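PDB 3GLD: pilin from Streptococcus pyogenes serotype M1, which forms the shaft of the pilus as its major, covalently linked subunit, the pilus being required for adhesion to host cells, bacterial aggregation and biofilm formation. Local coordinates for residues N15-L19 with A137-V141; V21-L25 with D38-K42; P64-T69 with K81-F85; Y100-A104 with T117-T121. The protein carries 2 engineered substitutions. All blocks are in the same frame, centred on the assembly; numbering follows the deposited sequence.

Contact 1: N15-L19 with A137-V141; sequences NGAKL and ATYIV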
loop_
_atom_site.group_PDB
_atom_site.type_symbol
_atom_site.label_atom_id
_atom_site.label_comp_id
_atom_site.label_asym_id
_atom_site.label_seq_id
_atom_site.Cartn_x
_atom_site.Cartn_y
_atom_site.Cartn_z
ATOM N N ASN A 15 7.801 -29.455 5.797
ATOM C CA ASN A 15 7.372 -29.444 7.191
ATOM C C ASN A 15 5.836 -29.458 7.293
ATOM O O ASN A 15 5.154 -28.461 6.993
ATOM C CB ASN A 15 7.990 -28.248 7.929
ATOM C CG ASN A 15 7.951 -28.393 9.446
ATOM O OD1 ASN A 15 7.096 -29.081 10.007
ATOM N ND2 ASN A 15 8.876 -27.720 10.119
ATOM N N GLY A 16 5.299 -30.615 7.687
ATOM C CA GLY A 16 3.858 -30.782 7.866
ATOM C C GLY A 16 3.300 -30.132 9.124
ATOM O O GLY A 16 2.089 -30.239 9.393
ATOM N N ALA A 17 4.180 -29.492 9.899
ATOM C CA ALA A 17 3.829 -28.788 11.139
ATOM C C ALA A 17 4.043 -27.257 11.040
ATOM O O ALA A 17 4.096 -26.552 12.055
ATOM C CB ALA A 17 4.625 -29.362 12.310
ATOM N N LYS A 18 4.201 -26.763 9.816
ATOM C CA LYS A 18 4.256 -25.324 9.550
ATOM C C LYS A 18 3.528 -24.994 8.260
ATOM O O LYS A 18 3.569 -25.769 7.288
ATOM C CB LYS A 18 5.694 -24.801 9.507
ATOM C CG LYS A 18 6.292 -24.587 10.892
ATOM C CD LYS A 18 7.794 -24.453 10.828
ATOM C CE LYS A 18 8.445 -24.865 12.141
ATOM N NZ LYS A 18 8.083 -23.952 13.256
ATOM N N LEU A 19 2.836 -23.857 8.272
ATOM C CA LEU A 19 2.081 -23.388 7.114
ATOM C C LEU A 19 2.600 -22.014 6.706
ATOM O O LEU A 19 2.609 -21.081 7.521
ATOM C CB LEU A 19 0.587 -23.305 7.443
ATOM C CG LEU A 19 -0.339 -22.820 6.327
ATOM C CD1 LEU A 19 -0.401 -23.831 5.173
ATOM C CD2 LEU A 19 -1.728 -22.555 6.874
ATOM N N ALA A 137 1.340 -34.334 12.591
ATOM C CA ALA A 137 0.890 -33.376 11.570
ATOM C C ALA A 137 1.805 -33.515 10.361
ATOM O O ALA A 137 2.954 -33.076 10.391
ATOM C CB ALA A 137 0.931 -31.948 12.124
ATOM N N THR A 138 1.282 -34.123 9.300
ATOM C CA THR A 138 2.101 -34.648 8.197
ATOM C C THR A 138 2.058 -33.828 6.909
ATOM O O THR A 138 3.076 -33.664 6.244
ATOM C CB THR A 138 1.712 -36.120 7.927
ATOM O OG1 THR A 138 1.907 -36.849 9.138
ATOM C CG2 THR A 138 2.560 -36.739 6.821
ATOM N N TYR A 139 0.877 -33.350 6.550
ATOM C CA TYR A 139 0.757 -32.359 5.500
ATOM C C TYR A 139 -0.419 -31.429 5.744
ATOM O O TYR A 139 -1.362 -31.776 6.474
ATOM C CB TYR A 139 0.753 -32.969 4.086
ATOM C CG TYR A 139 -0.400 -33.873 3.746
ATOM C CD1 TYR A 139 -0.386 -35.236 4.090
ATOM C CD2 TYR A 139 -1.496 -33.376 3.051
ATOM C CE1 TYR A 139 -1.456 -36.072 3.749
ATOM C CE2 TYR A 139 -2.563 -34.195 2.706
ATOM C CZ TYR A 139 -2.540 -35.537 3.054
ATOM O OH TYR A 139 -3.611 -36.319 2.705
ATOM N N ILE A 140 -0.328 -30.229 5.169
ATOM C CA ILE A 140 -1.345 -29.211 5.355
ATOM C C ILE A 140 -1.825 -28.743 4.001
ATOM O O ILE A 140 -1.020 -28.444 3.119
ATOM C CB ILE A 140 -0.825 -28.012 6.189
ATOM C CG1 ILE A 140 -0.279 -28.501 7.538
ATOM C CG2 ILE A 140 -1.963 -26.985 6.410
ATOM C CD1 ILE A 140 0.383 -27.458 8.398
ATOM N N VAL A 141 -3.139 -28.718 3.822
ATOM C CA VAL A 141 -3.701 -28.163 2.600
ATOM C C VAL A 141 -4.657 -27.023 2.907
ATOM O O VAL A 141 -5.405 -27.056 3.892
ATOM C CB VAL A 141 -4.449 -29.200 1.743
ATOM C CG1 VAL A 141 -4.425 -28.751 0.291
ATOM C CG2 VAL A 141 -3.816 -30.563 1.845
#

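Contact 2: V21-L25 with D38-K42; sequences VTKNL and DFTFK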
loop_
_atom_site.group_PDB
_atom_site.type_symbol
_atom_site.label_atom_id
_atom_site.label_comp_id
_atom_site.label_asym_id
_atom_site.label_seq_id
_atom_site.Cartn_x
_atom_site.Cartn_y
_atom_site.Cartn_z
ATOM N N VAL A 21 2.452 -18.487 4.816
ATOM C CA VAL A 21 1.517 -17.494 4.284
ATOM C C VAL A 21 2.293 -16.535 3.385
ATOM O O VAL A 21 3.335 -16.025 3.782
ATOM C CB VAL A 21 0.829 -16.696 5.404
ATOM C CG1 VAL A 21 -0.054 -15.584 4.813
ATOM C CG2 VAL A 21 -0.000 -17.611 6.274
ATOM N N THR A 22 1.796 -16.304 2.174
ATOM C CA THR A 22 2.458 -15.372 1.257
ATOM C C THR A 22 1.617 -14.111 1.152
ATOM O O THR A 22 0.400 -14.170 0.946
ATOM C CB THR A 22 2.671 -15.969 -0.153
ATOM O OG1 THR A 22 3.537 -17.105 -0.066
ATOM C CG2 THR A 22 3.313 -14.954 -1.082
ATOM N N LYS A 23 2.270 -12.969 1.325
ATOM C CA LYS A 23 1.589 -11.680 1.213
ATOM C C LYS A 23 2.177 -10.899 0.049
ATOM O O LYS A 23 3.396 -10.770 -0.071
ATOM C CB LYS A 23 1.698 -10.902 2.537
ATOM C CG LYS A 23 1.084 -9.493 2.540
ATOM C CD LYS A 23 -0.378 -9.492 2.085
ATOM C CE LYS A 23 -1.039 -8.173 2.337
ATOM N NZ LYS A 23 -0.373 -7.036 1.620
ATOM N N ASN A 24 1.300 -10.414 -0.821
ATOM C CA ASN A 24 1.683 -9.552 -1.916
ATOM C C ASN A 24 0.982 -8.199 -1.765
ATOM O O ASN A 24 -0.115 -8.114 -1.214
ATOM C CB ASN A 24 1.317 -10.190 -3.262
ATOM C CG ASN A 24 2.267 -11.323 -3.671
ATOM O OD1 ASN A 24 1.835 -12.450 -3.924
ATOM N ND2 ASN A 24 3.555 -11.017 -3.765
ATOM N N LEU A 25 1.627 -7.134 -2.227
ATOM C CA LEU A 25 0.988 -5.825 -2.234
ATOM C C LEU A 25 0.916 -5.332 -3.673
ATOM O O LEU A 25 1.930 -4.998 -4.282
ATOM C CB LEU A 25 1.741 -4.854 -1.329
ATOM C CG LEU A 25 1.182 -3.459 -1.048
ATOM C CD1 LEU A 25 -0.075 -3.517 -0.192
ATOM C CD2 LEU A 25 2.260 -2.628 -0.347
ATOM N N ASP A 38 2.793 -3.204 9.380
ATOM C CA ASP A 38 2.597 -4.666 9.402
ATOM C C ASP A 38 1.309 -5.041 8.701
ATOM O O ASP A 38 0.412 -4.208 8.564
ATOM C CB ASP A 38 2.499 -5.154 10.844
ATOM C CG ASP A 38 3.801 -5.007 11.603
ATOM O OD1 ASP A 38 4.851 -4.814 10.950
ATOM O OD2 ASP A 38 3.767 -5.077 12.862
ATOM N N PHE A 39 1.217 -6.298 8.259
ATOM C CA PHE A 39 -0.057 -6.944 7.982
ATOM C C PHE A 39 -0.098 -8.247 8.783
ATOM O O PHE A 39 0.902 -8.976 8.832
ATOM C CB PHE A 39 -0.241 -7.223 6.485
ATOM C CG PHE A 39 -0.340 -5.984 5.652
ATOM C CD1 PHE A 39 -1.498 -5.216 5.663
ATOM C CD2 PHE A 39 0.749 -5.551 4.896
ATOM C CE1 PHE A 39 -1.573 -4.044 4.918
ATOM C CE2 PHE A 39 0.682 -4.385 4.139
ATOM C CZ PHE A 39 -0.482 -3.639 4.141
ATOM N N THR A 40 -1.247 -8.517 9.404
ATOM C CA THR A 40 -1.397 -9.595 10.358
ATOM C C THR A 40 -2.385 -10.638 9.821
ATOM O O THR A 40 -3.370 -10.306 9.138
ATOM C CB THR A 40 -1.847 -9.072 11.746
ATOM O OG1 THR A 40 -0.801 -8.276 12.303
ATOM C CG2 THR A 40 -2.104 -10.231 12.734
ATOM N N PHE A 41 -2.101 -11.898 10.135
ATOM C CA PHE A 41 -2.928 -13.014 9.680
ATOM C C PHE A 41 -3.244 -13.871 10.869
ATOM O O PHE A 41 -2.409 -14.049 11.752
ATOM C CB PHE A 41 -2.217 -13.811 8.575
ATOM C CG PHE A 41 -1.600 -12.931 7.514
ATOM C CD1 PHE A 41 -2.370 -12.425 6.478
ATOM C CD2 PHE A 41 -0.251 -12.582 7.580
ATOM C CE1 PHE A 41 -1.807 -11.590 5.522
ATOM C CE2 PHE A 41 0.318 -11.752 6.626
ATOM C CZ PHE A 41 -0.467 -11.257 5.595
ATOM N N LYS A 42 -4.472 -14.378 10.886
ATOM C CA LYS A 42 -5.003 -15.131 11.994
ATOM C C LYS A 42 -5.396 -16.528 11.512
ATOM O O LYS A 42 -5.928 -16.694 10.401
ATOM C CB LYS A 42 -6.249 -14.413 12.530
ATOM C CG LYS A 42 -6.892 -15.019 13.784
ATOM C CD LYS A 42 -8.158 -14.237 14.236
ATOM C CE LYS A 42 -9.329 -14.399 13.268
ATOM N NZ LYS A 42 -10.603 -13.889 13.885
#

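Contact 3: P64-T69 with K81-F85; sequences PMTKVT and KTAEF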
loop_
_atom_site.group_PDB
_atom_site.type_symbol
_atom_site.label_atom_id
_atom_site.label_comp_id
_atom_site.label_asym_id
_atom_site.label_seq_id
_atom_site.Cartn_x
_atom_site.Cartn_y
_atom_site.Cartn_z
ATOM N N PRO A 64 -1.816 -17.843 17.434
ATOM C CA PRO A 64 -2.765 -17.841 16.321
ATOM C C PRO A 64 -2.533 -16.740 15.272
ATOM O O PRO A 64 -3.149 -16.759 14.199
ATOM C CB PRO A 64 -4.111 -17.591 17.006
ATOM C CG PRO A 64 -3.862 -17.654 18.465
ATOM C CD PRO A 64 -2.431 -17.362 18.676
ATOM N N MET A 65 -1.676 -15.777 15.577
ATOM C CA MET A 65 -1.428 -14.695 14.651
ATOM C C MET A 65 0.009 -14.693 14.188
ATOM O O MET A 65 0.911 -15.046 14.934
ATOM C CB MET A 65 -1.803 -13.345 15.275
ATOM C CG MET A 65 -3.228 -13.322 15.819
ATOM S SD MET A 65 -4.156 -11.894 15.244
ATOM C CE MET A 65 -5.750 -12.127 16.063
ATOM N N THR A 66 0.203 -14.327 12.933
ATOM C CA THR A 66 1.525 -14.130 12.384
ATOM C C THR A 66 1.490 -12.866 11.520
ATOM O O THR A 66 0.411 -12.406 11.092
ATOM C CB THR A 66 2.000 -15.364 11.573
ATOM O OG1 THR A 66 3.417 -15.288 11.371
ATOM C CG2 THR A 66 1.275 -15.480 10.221
ATOM N N LYS A 67 2.660 -12.287 11.272
ATOM C CA LYS A 67 2.686 -11.043 10.512
ATOM C C LYS A 67 3.805 -10.950 9.508
ATOM O O LYS A 67 4.785 -11.710 9.578
ATOM C CB LYS A 67 2.675 -9.830 11.434
ATOM C CG LYS A 67 3.766 -9.768 12.423
ATOM C CD LYS A 67 3.675 -8.474 13.185
ATOM C CE LYS A 67 5.070 -7.923 13.415
ATOM N NZ LYS A 67 5.017 -6.913 14.488
ATOM N N VAL A 68 3.603 -10.059 8.538
ATOM C CA VAL A 68 4.650 -9.606 7.636
ATOM C C VAL A 68 4.829 -8.106 7.902
ATOM O O VAL A 68 3.968 -7.472 8.534
ATOM C CB VAL A 68 4.284 -9.845 6.161
ATOM C CG1 VAL A 68 4.205 -11.348 5.848
ATOM C CG2 VAL A 68 2.962 -9.132 5.799
ATOM N N THR A 69 5.947 -7.556 7.447
ATOM C CA THR A 69 6.295 -6.162 7.691
ATOM C C THR A 69 6.803 -5.549 6.399
ATOM O O THR A 69 7.616 -6.156 5.690
ATOM C CB THR A 69 7.371 -6.015 8.791
ATOM O OG1 THR A 69 6.791 -6.307 10.061
ATOM C CG2 THR A 69 7.919 -4.586 8.854
ATOM N N LYS A 81 6.089 -10.865 0.629
ATOM C CA LYS A 81 6.567 -11.233 1.969
ATOM C C LYS A 81 5.954 -12.576 2.398
ATOM O O LYS A 81 4.855 -12.940 1.956
ATOM C CB LYS A 81 6.158 -10.176 3.001
ATOM C CG LYS A 81 6.564 -8.756 2.676
ATOM C CD LYS A 81 8.027 -8.497 2.995
ATOM C CE LYS A 81 8.388 -7.043 2.673
ATOM N NZ LYS A 81 9.789 -6.787 3.009
ATOM N N THR A 82 6.647 -13.301 3.273
ATOM C CA THR A 82 6.091 -14.557 3.784
ATOM C C THR A 82 6.148 -14.590 5.303
ATOM O O THR A 82 6.974 -13.921 5.906
ATOM C CB THR A 82 6.788 -15.806 3.198
ATOM O OG1 THR A 82 8.169 -15.750 3.527
ATOM C CG2 THR A 82 6.654 -15.852 1.683
ATOM N N ALA A 83 5.231 -15.349 5.897
ATOM C CA ALA A 83 5.184 -15.592 7.334
ATOM C C ALA A 83 4.750 -17.043 7.547
ATOM O O ALA A 83 4.312 -17.691 6.604
ATOM C CB ALA A 83 4.189 -14.637 7.989
ATOM N N GLU A 84 4.873 -17.548 8.769
ATOM C CA GLU A 84 4.503 -18.940 9.047
ATOM C C GLU A 84 3.574 -19.095 10.240
ATOM O O GLU A 84 3.704 -18.374 11.217
ATOM C CB GLU A 84 5.761 -19.786 9.282
ATOM C CG GLU A 84 6.179 -20.566 8.064
ATOM C CD GLU A 84 7.536 -21.235 8.230
ATOM O OE1 GLU A 84 8.274 -20.888 9.189
ATOM O OE2 GLU A 84 7.855 -22.112 7.398
ATOM N N PHE A 85 2.631 -20.024 10.142
ATOM C CA PHE A 85 1.957 -20.524 11.333
ATOM C C PHE A 85 2.708 -21.762 11.805
ATOM O O PHE A 85 3.125 -22.587 10.986
ATOM C CB PHE A 85 0.503 -20.879 11.041
ATOM C CG PHE A 85 -0.353 -19.679 10.743
ATOM C CD1 PHE A 85 -0.637 -18.751 11.741
ATOM C CD2 PHE A 85 -0.855 -19.478 9.470
ATOM C CE1 PHE A 85 -1.422 -17.636 11.476
ATOM C CE2 PHE A 85 -1.645 -18.370 9.191
ATOM C CZ PHE A 85 -1.925 -17.446 10.201
#

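Contact 4: Y100-A104 with T117-T121; sequences YKVTA and TTSYT. Engineered in segment 100-104: A104 (natural residue Glu).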
loop_
_atom_site.group_PDB
_atom_site.type_symbol
_atom_site.label_atom_id
_atom_site.label_comp_id
_atom_site.label_asym_id
_atom_site.label_seq_id
_atom_site.Cartn_x
_atom_site.Cartn_y
_atom_site.Cartn_z
ATOM N N TYR A 100 -9.189 -25.653 10.147
ATOM C CA TYR A 100 -8.961 -24.295 10.606
ATOM C C TYR A 100 -9.433 -23.311 9.539
ATOM O O TYR A 100 -9.630 -23.680 8.381
ATOM C CB TYR A 100 -7.476 -24.039 10.838
ATOM C CG TYR A 100 -6.815 -24.862 11.905
ATOM C CD1 TYR A 100 -6.358 -26.162 11.629
ATOM C CD2 TYR A 100 -6.642 -24.357 13.187
ATOM C CE1 TYR A 100 -5.746 -26.938 12.614
ATOM C CE2 TYR A 100 -6.027 -25.110 14.170
ATOM C CZ TYR A 100 -5.581 -26.402 13.876
ATOM O OH TYR A 100 -4.956 -27.155 14.843
ATOM N N LYS A 101 -9.547 -22.043 9.925
ATOM C CA LYS A 101 -9.790 -20.964 8.970
ATOM C C LYS A 101 -8.680 -19.940 9.132
ATOM O O LYS A 101 -8.314 -19.604 10.260
ATOM C CB LYS A 101 -11.143 -20.303 9.221
ATOM C CG LYS A 101 -12.326 -21.218 9.029
ATOM C CD LYS A 101 -13.529 -20.453 8.468
ATOM C CE LYS A 101 -14.710 -21.405 8.261
ATOM N NZ LYS A 101 -16.030 -20.732 8.415
ATOM N N VAL A 102 -8.146 -19.475 8.005
ATOM C CA VAL A 102 -7.082 -18.481 7.985
ATOM C C VAL A 102 -7.603 -17.205 7.316
ATOM O O VAL A 102 -8.117 -17.266 6.195
ATOM C CB VAL A 102 -5.864 -18.987 7.210
ATOM C CG1 VAL A 102 -4.804 -17.871 7.062
ATOM C CG2 VAL A 102 -5.264 -20.206 7.912
ATOM N N THR A 103 -7.470 -16.077 8.017
ATOM C CA THR A 103 -7.940 -14.771 7.529
ATOM C C THR A 103 -6.858 -13.690 7.712
ATOM O O THR A 103 -5.906 -13.869 8.482
ATOM C CB THR A 103 -9.239 -14.311 8.226
ATOM O OG1 THR A 103 -9.067 -14.349 9.649
ATOM C CG2 THR A 103 -10.437 -15.198 7.822
ATOM N N ALA A 104 -7.000 -12.595 6.970
ATOM C CA ALA A 104 -6.119 -11.436 7.129
ATOM C C ALA A 104 -6.829 -10.455 8.027
ATOM O O ALA A 104 -7.980 -10.091 7.757
ATOM C CB ALA A 104 -5.817 -10.805 5.779
ATOM N N THR A 117 -10.139 -9.796 1.514
ATOM C CA THR A 117 -11.195 -10.360 2.351
ATOM C C THR A 117 -11.208 -11.892 2.325
ATOM O O THR A 117 -12.013 -12.522 3.024
ATOM C CB THR A 117 -12.604 -9.809 1.984
ATOM O OG1 THR A 117 -12.858 -10.016 0.583
ATOM C CG2 THR A 117 -12.700 -8.307 2.309
ATOM N N THR A 118 -10.308 -12.481 1.535
ATOM C CA THR A 118 -10.247 -13.943 1.372
ATOM C C THR A 118 -10.194 -14.697 2.707
ATOM O O THR A 118 -9.529 -14.286 3.660
ATOM C CB THR A 118 -9.081 -14.369 0.440
ATOM O OG1 THR A 118 -9.172 -13.648 -0.798
ATOM C CG2 THR A 118 -9.120 -15.864 0.137
ATOM N N SER A 119 -10.936 -15.796 2.767
ATOM C CA SER A 119 -10.897 -16.686 3.908
ATOM C C SER A 119 -10.478 -18.036 3.377
ATOM O O SER A 119 -11.037 -18.521 2.385
ATOM C CB SER A 119 -12.270 -16.769 4.575
ATOM O OG SER A 119 -12.198 -17.443 5.828
ATOM N N TYR A 120 -9.476 -18.633 4.016
ATOM C CA TYR A 120 -9.031 -19.956 3.635
ATOM C C TYR A 120 -9.483 -21.013 4.638
ATOM O O TYR A 120 -9.459 -20.801 5.852
ATOM C CB TYR A 120 -7.515 -19.996 3.519
ATOM C CG TYR A 120 -6.945 -19.259 2.329
ATOM C CD1 TYR A 120 -6.525 -17.930 2.436
ATOM C CD2 TYR A 120 -6.771 -19.913 1.112
ATOM C CE1 TYR A 120 -5.965 -17.266 1.335
ATOM C CE2 TYR A 120 -6.232 -19.267 0.018
ATOM C CZ TYR A 120 -5.832 -17.949 0.128
ATOM O OH TYR A 120 -5.293 -17.348 -0.975
ATOM N N THR A 121 -9.910 -22.159 4.124
ATOM C CA THR A 121 -10.118 -23.307 4.985
ATOM C C THR A 121 -8.830 -24.105 4.921
ATOM O O THR A 121 -8.284 -24.339 3.831
ATOM C CB THR A 121 -11.342 -24.130 4.572
ATOM O OG1 THR A 121 -12.500 -23.283 4.627
ATOM C CG2 THR A 121 -11.555 -25.311 5.531
HETATM O O HOH W 1 -9.032 -12.067 5.118
#

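Contact 1: N15-L19 with A137-V141
G16 and I140 carry this contact, with the carbonyl oxygen of the glycine resting on the isoleucine's outer branch: G16 O lies 3.4 Å from I140 CD1. The same methyl reaches K18 O at 3.8 Å. G16 also comes up against backbone, as G16 CA makes a CA-H...O contact with T138 O at 3.4 Å. G16 O and A137 O are 3.1 Å apart; both are acceptors, and no hydrogen bond spans the two segments. Further along, L19 CG stands anti to the backbone N (chi1 180°), and its CD1 meets the short branch of I140, CG2, at 3.7 Å. What presents G16 is a type I turn from N15 to K18. Its Asx turn has A17 N donating to N15 OD1 at 2.9 Å, whereas the K18 N to N15 O bond is weak. The facing strand is set by a classic beta bulge, T138 and Y139 both opposite H125. V122 and F87 touch both L19 and I140 and extend their apolar patch. Here a turn leading into strand 18-27 of one sheet meets strand 134-144 of the other, at the surface of a beta sandwich of the isopeptide-containing pilin domain.

Contact 2: V21-L25 with D38-K42
K23 sets out with CG anti to its backbone N (chi1 177°), then bends at chi2 and chi4, which carries its amine from strand 21-25 to the ring of F39 on the facing strand. F39 and F41 both turn CG anti to their carbonyl carbons, so that their rings reach back toward K23 and V21. The strands belong to opposite sheets of a beta sandwich, their axes 9.7 Å apart at closest approach and at 144°; with no hydrogen bond across, side chains make the contact. V21 CG1 sits over the middle of the F41 ring, 4.0 Å from its centroid, in a CH-pi contact. K23 CB lies 3.8 Å from F41 CZ at the far end of that ring. The K23 chain crosses both phenylalanine side chains at about a right angle, its CG at the edge of the F41 ring and its amine over the F39 face. L25 CD1 touches F39 CZ more loosely, at 4.4 Å.

This is the domain's isopeptide site: in the natural protein K23 is cross-linked to N155, whose side chain touches both K23 and F39. A104, an engineered replacement of the autocatalytic glutamate, lies beside F41. K23 NZ donates to N24 O at 3.0 Å, from well above the carbonyl plane. The amine also makes a cation-pi contact, K23 NZ lying 4.0 Å from the F39 centroid, displaced toward the rim.

Contact 3: P64-T69 with K81-F85
Strands 65-69 and 81-85 run antiparallel at 165°, with axes as close as 6.2 Å, yet no backbone hydrogen bond joins them and side chains bridge the interval. T66 makes the one hydrogen bond across the segments. Its hydroxyl stands anti to the backbone N (chi1 -164°) and donates to the opposite backbone, T66 OG1 to E84 O at 3.1 Å, approaching from above the carbonyl plane and off the lone pairs. The same rotamer turns the methyl onto F85, where T66 CG2 lies 3.9 Å from the ring centroid, over one face and displaced toward the rim. P64 O approaches this ring obliquely, 3.3 Å from F85 CE1. A83, in the middle of its strand, fits its single methyl against backbone, with A83 CB 3.4 Å from K67 O.

The two strands lie in different sheets of the beta sandwich: 65-70 pairs with 37-45, and 80-86 with 18-27, so the contact spans the two sheets at one side of the domain. F85 reaches inward to V21 and I43, while V68 lies against K23 and F39. V68 CG1 packs on K81 CB at 3.6 Å, the two side chains crossing at a slant. Bent at chi2 (-79°), K81 then runs alongside the backbone of T69, with K81 CE 3.2 Å from T69 O. Its amine goes on to a salt bridge with D74 and a cation-pi contact with Y70. On the outward side, D38 takes a salt bridge from K67 and a hydrogen bond with T69 OG1.

Contact 4: Y100-A104 with T117-T121
V102 and Y120 form an antiparallel hydrogen-bonded pair in which each residue gives its N-H to the other's carbonyl. V102 N reaches Y120 O at 2.8 Å, and Y120 N reaches V102 O at 2.9 Å; the second bond is practically straight, 179° at the hydrogen. Y120 O also receives a CA-H...O contact from K101 CA at 3.1 Å. A longer contact of this kind joins T121 CA to Y100 O at 3.5 Å. K101 and T121 make the neighbouring non-hydrogen-bonded pair, and their backbones bond outward, K101 to E44 and T121 to Y143. These are inner strands of one sheet of the beta sandwich, 96-104 lying between 37-45 and 119-129. Past T103 the segments part and a water takes over: it accepts from A104 N at 2.8 Å and can donate to T118 O at 2.7 Å. A104 is an engineered residue (Glu in the natural sequence). On the core side V102 CB meets Y120 CB at 4.2 Å. On the other face T103 CG2 touches S119 OG at 3.5 Å. The buried phenols are satisfied elsewhere: Y120 OH bonds to Q152 O, Y100 OH to V59 O.

Overall arrangement
Contact 2 is the buried one, apolar apart from the K23 amine, and contacts 1 and 3 lie at the surface where the same two sheets meet. Contact 4 differs in kind, being backbone pairing within one sheet instead of a meeting of two. Strand 18-27 serves contacts 1 and 2, whose centres are 19 Å apart. Contacts 2 and 3 interlock, about 6 Å between centres, through neighbouring strands in both sheets, with a probable hydrogen bond from K23 N to K81 O. Contact 4 joins contact 2 through a probable hydrogen bond from K42 N to T103 O. Along the chain, contact 1 closes a loop that encloses the other three.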